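Local coordinates for protein mucus binding proteinn (Lactobacillus reuteri, PDB 4MT5) that probably attaches the bacterium to gastrointestinal mucus as a wall-anchored surface protein, this chain being its mucin-binding repeat V, at residues Lys39-Gly43 with Asp44-Leu48. Sequence-based numbering, arbitrary orientation.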
# COMPACT_ATOMS: atom_id res chain seq x y z
N LYS A 39 -26.51 7.78 2.06
CA LYS A 39 -25.64 8.90 2.39
C LYS A 39 -24.75 8.57 3.60
O LYS A 39 -23.55 8.82 3.58
CB LYS A 39 -26.48 10.15 2.67
CG LYS A 39 -25.74 11.46 2.48
CD LYS A 39 -25.67 12.25 3.78
CE LYS A 39 -25.65 13.74 3.50
NZ LYS A 39 -26.95 14.18 2.89
N LYS A 40 -25.34 7.99 4.64
CA LYS A 40 -24.62 7.72 5.89
C LYS A 40 -23.51 6.70 5.69
O LYS A 40 -22.44 6.83 6.28
CB LYS A 40 -25.57 7.24 6.99
CG LYS A 40 -26.44 8.33 7.62
CD LYS A 40 -25.66 9.22 8.58
CE LYS A 40 -26.58 10.22 9.28
NZ LYS A 40 -27.48 10.93 8.30
N TYR A 41 -23.76 5.69 4.87
CA TYR A 41 -22.75 4.65 4.68
C TYR A 41 -21.66 5.03 3.70
O TYR A 41 -20.53 4.53 3.80
CB TYR A 41 -23.39 3.30 4.34
CG TYR A 41 -24.07 2.72 5.54
CD1 TYR A 41 -23.33 2.26 6.63
CD2 TYR A 41 -25.46 2.69 5.62
CE1 TYR A 41 -23.96 1.76 7.76
CE2 TYR A 41 -26.10 2.20 6.74
CZ TYR A 41 -25.35 1.73 7.80
OH TYR A 41 -26.01 1.25 8.90
N GLU A 42 -21.97 5.93 2.77
CA GLU A 42 -20.96 6.43 1.85
C GLU A 42 -19.93 7.28 2.59
O GLU A 42 -18.71 7.10 2.41
CB GLU A 42 -21.60 7.17 0.68
CG GLU A 42 -22.24 6.21 -0.31
CD GLU A 42 -23.12 6.90 -1.34
OE1 GLU A 42 -23.68 7.99 -1.05
OE2 GLU A 42 -23.25 6.36 -2.46
N GLY A 43 -20.41 8.16 3.47
CA GLY A 43 -19.55 8.84 4.44
C GLY A 43 -18.70 7.91 5.32
O GLY A 43 -17.77 8.37 5.97
N ASP A 44 -19.02 6.61 5.34
CA ASP A 44 -18.29 5.62 6.15
C ASP A 44 -17.21 4.95 5.31
O ASP A 44 -16.44 4.12 5.81
CB ASP A 44 -19.24 4.50 6.65
CG ASP A 44 -20.07 4.88 7.93
OD1 ASP A 44 -20.63 6.00 8.00
OD2 ASP A 44 -20.19 4.01 8.84
N GLY A 45 -17.18 5.26 4.02
CA GLY A 45 -16.25 4.61 3.12
C GLY A 45 -16.83 3.46 2.30
O GLY A 45 -16.09 2.71 1.66
N TYR A 46 -18.15 3.32 2.31
CA TYR A 46 -18.82 2.23 1.59
C TYR A 46 -19.26 2.68 0.17
O TYR A 46 -19.50 3.87 -0.08
CB TYR A 46 -20.04 1.72 2.39
CG TYR A 46 -19.77 0.88 3.64
CD1 TYR A 46 -19.64 -0.50 3.56
CD2 TYR A 46 -19.73 1.45 4.90
CE1 TYR A 46 -19.43 -1.28 4.69
CE2 TYR A 46 -19.51 0.67 6.05
CZ TYR A 46 -19.36 -0.69 5.93
OH TYR A 46 -19.13 -1.48 7.04
N VAL A 47 -19.36 1.73 -0.76
CA VAL A 47 -19.81 2.03 -2.12
C VAL A 47 -21.09 1.29 -2.47
O VAL A 47 -21.16 0.07 -2.36
CB VAL A 47 -18.73 1.64 -3.15
CG1 VAL A 47 -19.30 1.59 -4.57
CG2 VAL A 47 -17.60 2.61 -3.07
N LEU A 48 -22.11 2.03 -2.89
CA LEU A 48 -23.37 1.46 -3.35
C LEU A 48 -23.17 0.47 -4.49
O LEU A 48 -22.37 0.69 -5.40
CB LEU A 48 -24.31 2.57 -3.81
CG LEU A 48 -25.76 2.13 -4.04
CD1 LEU A 48 -26.28 1.36 -2.84
CD2 LEU A 48 -26.62 3.35 -4.27
O HOH W 1 -21.46 5.00 -3.65
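Tyr41 O, near the end of helix 35-42, receives two backbone N-H groups: Tyr46 N lies 3.1 Å from Tyr41 O, with an N-H...O angle of 151°, and Asp44 N adds a weak bond, bent at the hydrogen. The Tyr46 N bond and that from Gly45 N to Glu42 O, 2.9 Å, make a Schellman motif, a worked example of how a helix is terminated and the chain turned directly into a strand. The Gly45 donor stands above the carbonyl plane of Glu42. Gly45 takes positive phi; at its backbone angles a side chain would collide with the carbonyl oxygen of Asp44, which is why glycine sits here.

The turn also sets two tyrosine side chains alongside each other, running in the same direction. The Tyr41 ring presents its edge, off-centre, to the Tyr46 face, the planes at 87°. Tyr41 CD1 approaches Tyr46 CD2 at 4.1 Å. In Tyr46, CG is anti to the carbonyl carbon (chi1 -73°), which swings the ring beside the helix end and places Tyr41 O at its edge. Leu17 of strand 16-24 touches both tyrosines, and Phe70 and His72 of strand 65-77 meet Tyr46, tying the helix end to the sheet of this ubiquitin-like beta-grasp domain. With an alanine at Tyr46, the edge of Tyr41 would probably lose the aromatic face it meets, and a gap would be likely to open beside Leu17 and Phe70.

Glu42 CA sends a C-H toward Tyr46 O, 3.5 Å away, while a water bridges Glu42 OE2, to which it donates, and Leu48 N, whose N-H it accepts at 3.1 Å.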